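Local coordinates for mitochondrial antiviral signaling protein (MAVS) (Equus caballus, PDB 4O9L) that probably relays antiviral innate immune signals by assembling into prion-like filaments through its caspase recruitment domain, at residues 12-15 against 20-23; 29-34 against 44-49; 60-65 against 73-78. The protein carries 1 engineered substitution. All coordinates share one frame; numbering follows the deposited sequence.

In the fold
All three contacts belong to one caspase recruitment domain, a compact helical bundle, and follow one another along the chain. Interaction 1 folds the loop after helix 6-17 back onto that helix; interaction 2 sets the 3-10 segment 31-33, just after helix 27-30, against helical residues 44-49; interaction 3 joins residues 60-65 to helix 71-81. Segments 44-49 and 60-65 are helical parts of 39-66, which doubles back so that they pack side by side. Interactions 1 and 2 are about 18 Å apart between centres; interaction 3 is about 11 and 10 Å from them, centre to centre. Touching both through Ile15-Phe62 packing and an Arg44-Glu60 salt bridge, it connects two contacts that do not touch each other.

Interaction 1: residues 12-15 against 20-23; sequences FQYI and SNFS
Two first torsions bring Tyr14 and Phe22 together: the tyrosine carries CG anti to its own nitrogen (chi1 172°), which swings the ring along the helix flank to the loop, whereas Phe22 has CG anti to its carbonyl carbon (chi1 -67°) and extends its ring back to helix 6-17. The two side chains cross at about a right angle. Tyr14 CE2 arrives at the rim of the Phe22 ring, in its plane, 4.0 Å from CZ. Ile15 takes a different side of the same phenyl group, over one face. There its CG1 comes within 4.0 Å of Phe22 CZ, while the CG2 methyl lies 4.1 Å from Phe22 CD2, offset toward the rim. The backbone joins in, since Ile15 CA is 4.0 Å from Phe22 CE2. One aromatic ring is thus met both on a face and at an edge by consecutive residues of a helix.

The polar margin is looser. A water bonded to Tyr14 OH at 2.9 Å also accepts a weak, long hydrogen bond from Asn21 ND2, spanning a gap that the two side chains do not close directly.

Helix 85-96 adds Leu87 and Val91 against Phe22, and Arg93 and Ile94 against Tyr14; Ile15 also meets Trp71 of helix 71-81. Phe22 therefore packs a short 3-10 segment against helices 6-17 and 85-96, joining the connection after helix 6-17 to the bundle of a caspase recruitment domain, a member of the death-fold clan.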
loop_
_atom_site.group_PDB
_atom_site.type_symbol
_atom_site.label_atom_id
_atom_site.label_comp_id
_atom_site.label_asym_id
_atom_site.label_seq_id
_atom_site.Cartn_x
_atom_site.Cartn_y
_atom_site.Cartn_z
ATOM N N PHE A 12 5.201 -4.151 -6.682
ATOM C CA PHE A 12 3.873 -4.724 -6.526
ATOM C C PHE A 12 3.934 -6.254 -6.463
ATOM O O PHE A 12 3.256 -6.885 -5.645
ATOM C CB PHE A 12 2.935 -4.268 -7.645
ATOM C CG PHE A 12 1.535 -4.804 -7.501
ATOM C CD1 PHE A 12 0.622 -4.170 -6.669
ATOM C CD2 PHE A 12 1.144 -5.950 -8.176
ATOM C CE1 PHE A 12 -0.672 -4.672 -6.514
ATOM C CE2 PHE A 12 -0.142 -6.464 -8.025
ATOM C CZ PHE A 12 -1.052 -5.828 -7.207
ATOM N N GLN A 13 4.758 -6.849 -7.317
ATOM C CA GLN A 13 4.861 -8.302 -7.355
ATOM C C GLN A 13 5.493 -8.853 -6.080
ATOM O O GLN A 13 5.124 -9.928 -5.599
ATOM C CB GLN A 13 5.634 -8.758 -8.599
ATOM C CG GLN A 13 4.951 -8.395 -9.929
ATOM C CD GLN A 13 3.502 -8.873 -10.017
ATOM O OE1 GLN A 13 3.159 -9.962 -9.544
ATOM N NE2 GLN A 13 2.645 -8.058 -10.636
ATOM N N TYR A 14 6.437 -8.108 -5.526
ATOM C CA TYR A 14 7.061 -8.500 -4.273
ATOM C C TYR A 14 6.026 -8.520 -3.148
ATOM O O TYR A 14 5.947 -9.495 -2.389
ATOM C CB TYR A 14 8.216 -7.557 -3.924
ATOM C CG TYR A 14 8.779 -7.782 -2.537
ATOM C CD1 TYR A 14 9.669 -8.821 -2.280
ATOM C CD2 TYR A 14 8.419 -6.952 -1.483
ATOM C CE1 TYR A 14 10.192 -9.021 -0.995
ATOM C CE2 TYR A 14 8.928 -7.142 -0.197
ATOM C CZ TYR A 14 9.811 -8.175 0.042
ATOM O OH TYR A 14 10.312 -8.350 1.320
ATOM N N ILE A 15 5.246 -7.442 -3.036
ATOM C CA ILE A 15 4.225 -7.346 -1.995
ATOM C C ILE A 15 3.242 -8.517 -2.130
ATOM O O ILE A 15 2.915 -9.181 -1.143
ATOM C CB ILE A 15 3.496 -5.976 -2.035
ATOM C CG1 ILE A 15 4.469 -4.849 -1.663
ATOM C CG2 ILE A 15 2.319 -5.960 -1.075
ATOM C CD1 ILE A 15 3.945 -3.416 -1.952
ATOM N N SER A 20 1.931 -12.036 3.384
ATOM C CA SER A 20 1.807 -12.302 4.815
ATOM C C SER A 20 2.781 -11.462 5.642
ATOM O O SER A 20 2.536 -11.199 6.822
ATOM C CB SER A 20 1.941 -13.794 5.129
ATOM O OG SER A 20 3.285 -14.212 5.043
ATOM N N ASN A 21 3.870 -11.020 5.018
ATOM C CA ASN A 21 4.789 -10.081 5.659
ATOM C C ASN A 21 4.126 -8.750 5.975
ATOM O O ASN A 21 4.597 -8.004 6.847
ATOM C CB ASN A 21 6.008 -9.816 4.769
ATOM C CG ASN A 21 6.916 -11.022 4.637
ATOM O OD1 ASN A 21 6.583 -12.123 5.086
ATOM N ND2 ASN A 21 8.080 -10.820 4.008
ATOM N N PHE A 22 3.040 -8.451 5.258
ATOM C CA PHE A 22 2.395 -7.143 5.329
ATOM C C PHE A 22 1.096 -7.173 6.135
ATOM O O PHE A 22 0.376 -6.178 6.216
ATOM C CB PHE A 22 2.181 -6.593 3.904
ATOM C CG PHE A 22 3.477 -6.261 3.199
ATOM C CD1 PHE A 22 4.068 -5.014 3.362
ATOM C CD2 PHE A 22 4.134 -7.211 2.434
ATOM C CE1 PHE A 22 5.286 -4.711 2.751
ATOM C CE2 PHE A 22 5.348 -6.921 1.818
ATOM C CZ PHE A 22 5.923 -5.665 1.973
ATOM N N SER A 23 0.810 -8.310 6.762
ATOM C CA SER A 23 -0.495 -8.514 7.393
ATOM C C SER A 23 -0.759 -7.645 8.626
ATOM O O SER A 23 -1.905 -7.499 9.055
ATOM C CB SER A 23 -0.702 -9.990 7.742
ATOM O OG SER A 23 0.116 -10.365 8.833
HETATM O O HOH W 1 8.994 -7.474 3.800
#

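Interaction 2: residues 29-34 against 44-49; sequences RILPYL and RLRATY. Engineered in segment 29-34: Arg29 (natural residue Glu).
The 3-10 segment 31-33 lies beside helical residues 44-49, with Leu31 and Leu45 closest across the contact at 8.1 Å between their CA atoms. This is a 3-10 turn packed on an alpha helix within the death-fold bundle of a caspase recruitment domain, and it rests largely on one leucine whose two methyls go to different neighbours. Leu31 points toward the helix with CG anti to its carbonyl carbon (chi1 -76°), a torsion that sends the fork of the side chain out to residues 45 and 46. Its CD2 meets Leu45 CD1 at 3.8 Å, and the CB of Leu45 lies 3.9 Å from the same Leu31 methyl. The other branch, CD1, rests against the aliphatic start of Arg46, 3.7 Å from CG. The same methyl also comes close to the backbone, 3.9 Å from Arg46 N.

Leu31 and Leu45 are buried, while Arg46 forms the exposed margin. Its chain bends at chi3 (-44°), and its guanidinium group turns to a partner in its own helix, making a salt bridge through NH1 with Asp43. The apolar part of the arginine can therefore shield the leucine while its charge is met in another direction. Leu37 packs on Leu31 from the following loop, and Leu61, on the part of 39-66 that doubles back, packs on Leu45. The engineered Arg29, glutamate in the natural sequence, forms a salt bridge with Glu83.

Behind Leu45, the carbonyl of Arg44 is gripped twice by one residue: Thr48 N and Thr48 OG1 reach Arg44 O from opposite faces of its plane, the hydroxyl at 2.7 Å.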
loop_
_atom_site.group_PDB
_atom_site.type_symbol
_atom_site.label_atom_id
_atom_site.label_comp_id
_atom_site.label_asym_id
_atom_site.label_seq_id
_atom_site.Cartn_x
_atom_site.Cartn_y
_atom_site.Cartn_z
ATOM N N ARG A 29 -5.680 2.866 9.904
ATOM C CA ARG A 29 -4.603 3.731 10.355
ATOM C C ARG A 29 -3.728 4.233 9.213
ATOM O O ARG A 29 -3.285 5.376 9.236
ATOM C CB ARG A 29 -3.730 3.010 11.387
ATOM C CG ARG A 29 -2.585 3.857 11.886
ATOM C CD ARG A 29 -1.772 3.151 12.959
ATOM N NE ARG A 29 -0.743 4.044 13.477
ATOM C CZ ARG A 29 0.263 3.654 14.247
ATOM N NH1 ARG A 29 1.156 4.546 14.667
ATOM N NH2 ARG A 29 0.372 2.374 14.587
ATOM N N ILE A 30 -3.482 3.396 8.211
ATOM C CA ILE A 30 -2.555 3.781 7.149
ATOM C C ILE A 30 -3.177 4.697 6.088
ATOM O O ILE A 30 -2.477 5.552 5.537
ATOM C CB ILE A 30 -1.852 2.564 6.487
ATOM C CG1 ILE A 30 -0.570 3.028 5.759
ATOM C CG2 ILE A 30 -2.812 1.836 5.535
ATOM C CD1 ILE A 30 0.370 1.890 5.296
ATOM N N LEU A 31 -4.482 4.533 5.829
ATOM C CA LEU A 31 -5.185 5.273 4.765
ATOM C C LEU A 31 -4.919 6.797 4.692
ATOM O O LEU A 31 -4.595 7.304 3.617
ATOM C CB LEU A 31 -6.700 5.005 4.798
ATOM C CG LEU A 31 -7.226 3.673 4.265
ATOM C CD1 LEU A 31 -8.742 3.570 4.466
ATOM C CD2 LEU A 31 -6.885 3.505 2.787
ATOM N N PRO A 32 -5.052 7.528 5.824
ATOM C CA PRO A 32 -4.897 8.983 5.711
ATOM C C PRO A 32 -3.474 9.408 5.341
ATOM O O PRO A 32 -3.283 10.556 4.927
ATOM C CB PRO A 32 -5.233 9.489 7.125
ATOM C CG PRO A 32 -5.898 8.343 7.822
ATOM C CD PRO A 32 -5.315 7.120 7.218
ATOM N N TYR A 33 -2.493 8.521 5.504
ATOM C CA TYR A 33 -1.109 8.865 5.174
ATOM C C TYR A 33 -0.771 8.684 3.695
ATOM O O TYR A 33 0.220 9.230 3.209
ATOM C CB TYR A 33 -0.130 8.049 6.029
ATOM C CG TYR A 33 -0.155 8.406 7.493
ATOM C CD1 TYR A 33 0.439 9.581 7.951
ATOM C CD2 TYR A 33 -0.778 7.578 8.418
ATOM C CE1 TYR A 33 0.415 9.918 9.304
ATOM C CE2 TYR A 33 -0.801 7.903 9.771
ATOM C CZ TYR A 33 -0.208 9.074 10.201
ATOM O OH TYR A 33 -0.230 9.401 11.533
ATOM N N LEU A 34 -1.585 7.902 2.987
ATOM C CA LEU A 34 -1.318 7.579 1.588
ATOM C C LEU A 34 -1.806 8.708 0.693
ATOM O O LEU A 34 -2.918 8.652 0.165
ATOM C CB LEU A 34 -1.997 6.251 1.213
ATOM C CG LEU A 34 -1.454 5.039 1.989
ATOM C CD1 LEU A 34 -2.421 3.855 1.941
ATOM C CD2 LEU A 34 -0.089 4.612 1.456
ATOM N N ARG A 44 -14.112 5.069 -0.405
ATOM C CA ARG A 44 -14.415 3.699 -0.802
ATOM C C ARG A 44 -13.671 2.658 0.041
ATOM O O ARG A 44 -14.240 1.634 0.435
ATOM C CB ARG A 44 -14.091 3.499 -2.285
ATOM C CG ARG A 44 -14.275 2.083 -2.750
ATOM C CD ARG A 44 -14.029 1.935 -4.246
ATOM N NE ARG A 44 -12.662 2.286 -4.632
ATOM C CZ ARG A 44 -11.612 1.470 -4.541
ATOM N NH1 ARG A 44 -11.753 0.240 -4.058
ATOM N NH2 ARG A 44 -10.411 1.889 -4.926
ATOM N N LEU A 45 -12.400 2.917 0.323
ATOM C CA LEU A 45 -11.611 1.975 1.108
ATOM C C LEU A 45 -12.038 1.913 2.591
ATOM O O LEU A 45 -12.017 0.839 3.190
ATOM C CB LEU A 45 -10.107 2.244 0.947
ATOM C CG LEU A 45 -9.548 1.887 -0.437
ATOM C CD1 LEU A 45 -8.161 2.510 -0.637
ATOM C CD2 LEU A 45 -9.474 0.369 -0.628
ATOM N N ARG A 46 -12.434 3.042 3.181
ATOM C CA ARG A 46 -12.984 3.001 4.542
ATOM C C ARG A 46 -14.279 2.187 4.599
ATOM O O ARG A 46 -14.493 1.407 5.541
ATOM C CB ARG A 46 -13.203 4.405 5.114
ATOM C CG ARG A 46 -11.911 5.107 5.529
ATOM C CD ARG A 46 -12.183 6.378 6.340
ATOM N NE ARG A 46 -13.254 7.192 5.771
ATOM C CZ ARG A 46 -13.073 8.185 4.902
ATOM N NH1 ARG A 46 -14.115 8.868 4.449
ATOM N NH2 ARG A 46 -11.853 8.492 4.485
ATOM N N ALA A 47 -15.126 2.348 3.585
ATOM C CA ALA A 47 -16.378 1.600 3.515
ATOM C C ALA A 47 -16.115 0.117 3.218
ATOM O O ALA A 47 -16.810 -0.759 3.730
ATOM C CB ALA A 47 -17.310 2.203 2.483
ATOM N N THR A 48 -15.099 -0.162 2.405
ATOM C CA THR A 48 -14.684 -1.546 2.148
ATOM C C THR A 48 -14.193 -2.217 3.438
ATOM O O THR A 48 -14.555 -3.366 3.740
ATOM C CB THR A 48 -13.553 -1.610 1.099
ATOM O OG1 THR A 48 -13.985 -0.963 -0.104
ATOM C CG2 THR A 48 -13.179 -3.046 0.788
ATOM N N TYR A 49 -13.361 -1.499 4.187
ATOM C CA TYR A 49 -12.872 -1.990 5.469
ATOM C C TYR A 49 -14.027 -2.396 6.375
ATOM O O TYR A 49 -14.026 -3.493 6.942
ATOM C CB TYR A 49 -11.997 -0.938 6.173
ATOM C CG TYR A 49 -11.448 -1.429 7.497
ATOM C CD1 TYR A 49 -10.238 -2.114 7.556
ATOM C CD2 TYR A 49 -12.153 -1.231 8.680
ATOM C CE1 TYR A 49 -9.745 -2.582 8.761
ATOM C CE2 TYR A 49 -11.668 -1.694 9.888
ATOM C CZ TYR A 49 -10.462 -2.366 9.925
ATOM O OH TYR A 49 -9.985 -2.825 11.132
#

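Interaction 3: residues 60-65 against 73-78; sequences ELFTSL and HSLIGA
Both segments are fully helical, 60-65 on helix 39-66 and 73-78 on helix 71-81, and their backbones come nearest where Leu65 and Leu75 face each other with CA atoms 8.3 Å apart. At that spacing the interface is carried by side-chain ends. Leu75 reaches across with CG anti to its backbone nitrogen (chi1 176°), which presents its two methyls to two residues of helix 39-66. One of them, CD2, meets Phe62 CE1 at 4.0 Å. It approaches at the ring's edge, near the aromatic plane, and the two side chains cross at about a right angle. The second methyl, CD1, lies 4.4 Å from Leu65 CD1, a looser apolar contact. Phe62 and Leu65, three positions apart on one helix, therefore receive the forked end of a single leucine.

All three residues are buried, close to the centre of the chain. Helix 6-17 and Ile30 of helix 27-30 also reach this group, so four helices converge on it.

On the side of 60-65 that meets 44-49, polar groups lie beside Leu45. There the buried Ser64 donates through OG to Glu60 O at 2.9 Å, from above the carbonyl plane, and Ser64 N binds the same oxygen from its opposite face. Ser64 OG probably accepts a hydrogen bond from Arg44 NH2, while Glu60 OE2 receives Arg44 NH1 in a salt bridge. Across the other contact, helical residues 60-65 and 73-78 pack through three buried apolar side chains at the centre of the helical bundle of a death-fold caspase recruitment domain.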
loop_
_atom_site.group_PDB
_atom_site.type_symbol
_atom_site.label_atom_id
_atom_site.label_comp_id
_atom_site.label_asym_id
_atom_site.label_seq_id
_atom_site.Cartn_x
_atom_site.Cartn_y
_atom_site.Cartn_z
ATOM N N GLU A 60 -7.300 -5.203 -1.456
ATOM C CA GLU A 60 -7.889 -4.166 -2.287
ATOM C C GLU A 60 -7.062 -2.878 -2.231
ATOM O O GLU A 60 -6.941 -2.155 -3.224
ATOM C CB GLU A 60 -9.350 -3.937 -1.881
ATOM C CG GLU A 60 -10.061 -2.814 -2.630
ATOM C CD GLU A 60 -10.052 -2.994 -4.137
ATOM O OE1 GLU A 60 -9.973 -4.149 -4.626
ATOM O OE2 GLU A 60 -10.128 -1.961 -4.841
ATOM N N LEU A 61 -6.474 -2.609 -1.074
ATOM C CA LEU A 61 -5.639 -1.422 -0.904
ATOM C C LEU A 61 -4.443 -1.424 -1.869
ATOM O O LEU A 61 -4.139 -0.412 -2.506
ATOM C CB LEU A 61 -5.153 -1.307 0.545
ATOM C CG LEU A 61 -4.197 -0.139 0.840
ATOM C CD1 LEU A 61 -4.847 1.193 0.468
ATOM C CD2 LEU A 61 -3.759 -0.121 2.305
ATOM N N PHE A 62 -3.774 -2.568 -1.987
ATOM C CA PHE A 62 -2.589 -2.642 -2.843
ATOM C C PHE A 62 -2.939 -2.481 -4.316
ATOM O O PHE A 62 -2.254 -1.756 -5.050
ATOM C CB PHE A 62 -1.784 -3.923 -2.571
ATOM C CG PHE A 62 -1.067 -3.917 -1.233
ATOM C CD1 PHE A 62 -0.254 -2.841 -0.868
ATOM C CD2 PHE A 62 -1.213 -4.976 -0.341
ATOM C CE1 PHE A 62 0.414 -2.826 0.362
ATOM C CE2 PHE A 62 -0.551 -4.973 0.897
ATOM C CZ PHE A 62 0.258 -3.892 1.248
ATOM N N THR A 63 -4.017 -3.123 -4.763
ATOM C CA THR A 63 -4.427 -2.943 -6.159
ATOM C C THR A 63 -4.950 -1.521 -6.394
ATOM O O THR A 63 -4.805 -0.968 -7.489
ATOM C CB THR A 63 -5.403 -4.053 -6.664
ATOM O OG1 THR A 63 -6.620 -4.007 -5.926
ATOM C CG2 THR A 63 -4.788 -5.419 -6.470
ATOM N N SER A 64 -5.533 -0.916 -5.363
ATOM C CA SER A 64 -5.945 0.484 -5.467
ATOM C C SER A 64 -4.736 1.414 -5.562
ATOM O O SER A 64 -4.727 2.358 -6.357
ATOM C CB SER A 64 -6.831 0.892 -4.284
ATOM O OG SER A 64 -8.076 0.219 -4.350
ATOM N N LEU A 65 -3.722 1.148 -4.744
ATOM C CA LEU A 65 -2.501 1.954 -4.756
ATOM C C LEU A 65 -1.842 1.904 -6.134
ATOM O O LEU A 65 -1.440 2.922 -6.688
ATOM C CB LEU A 65 -1.529 1.468 -3.670
ATOM C CG LEU A 65 -1.833 1.897 -2.225
ATOM C CD1 LEU A 65 -0.944 1.136 -1.246
ATOM C CD2 LEU A 65 -1.635 3.406 -2.050
ATOM N N HIS A 73 6.319 5.279 -3.139
ATOM C CA HIS A 73 6.893 6.225 -2.184
ATOM C C HIS A 73 5.861 6.724 -1.183
ATOM O O HIS A 73 6.179 6.985 -0.014
ATOM C CB HIS A 73 7.598 7.348 -2.959
ATOM C CG HIS A 73 8.516 6.814 -3.996
ATOM N ND1 HIS A 73 9.729 6.220 -3.684
ATOM C CD2 HIS A 73 8.387 6.674 -5.345
ATOM C CE1 HIS A 73 10.309 5.779 -4.779
ATOM N NE2 HIS A 73 9.505 6.048 -5.808
ATOM N N SER A 74 4.616 6.832 -1.632
ATOM C CA SER A 74 3.515 7.101 -0.717
ATOM C C SER A 74 3.451 5.999 0.347
ATOM O O SER A 74 3.408 6.285 1.546
ATOM C CB SER A 74 2.192 7.184 -1.490
ATOM O OG SER A 74 1.141 7.634 -0.647
ATOM N N LEU A 75 3.466 4.739 -0.091
ATOM C CA LEU A 75 3.411 3.604 0.837
ATOM C C LEU A 75 4.589 3.565 1.805
ATOM O O LEU A 75 4.410 3.328 2.996
ATOM C CB LEU A 75 3.346 2.292 0.068
ATOM C CG LEU A 75 3.378 0.983 0.860
ATOM C CD1 LEU A 75 2.178 0.893 1.804
ATOM C CD2 LEU A 75 3.385 -0.191 -0.141
ATOM N N ILE A 76 5.791 3.791 1.288
ATOM C CA ILE A 76 6.984 3.802 2.126
ATOM C C ILE A 76 6.835 4.851 3.222
ATOM O O ILE A 76 7.046 4.549 4.404
ATOM C CB ILE A 76 8.262 4.062 1.295
ATOM C CG1 ILE A 76 8.597 2.819 0.465
ATOM C CG2 ILE A 76 9.453 4.452 2.202
ATOM C CD1 ILE A 76 9.537 3.081 -0.676
ATOM N N GLY A 77 6.457 6.071 2.840
ATOM C CA GLY A 77 6.245 7.130 3.824
ATOM C C GLY A 77 5.183 6.773 4.857
ATOM O O GLY A 77 5.332 7.030 6.062
ATOM N N ALA A 78 4.099 6.171 4.383
ATOM C CA ALA A 78 2.979 5.830 5.247
ATOM C C ALA A 78 3.341 4.697 6.206
ATOM O O ALA A 78 2.910 4.693 7.371
ATOM C CB ALA A 78 1.755 5.464 4.413
#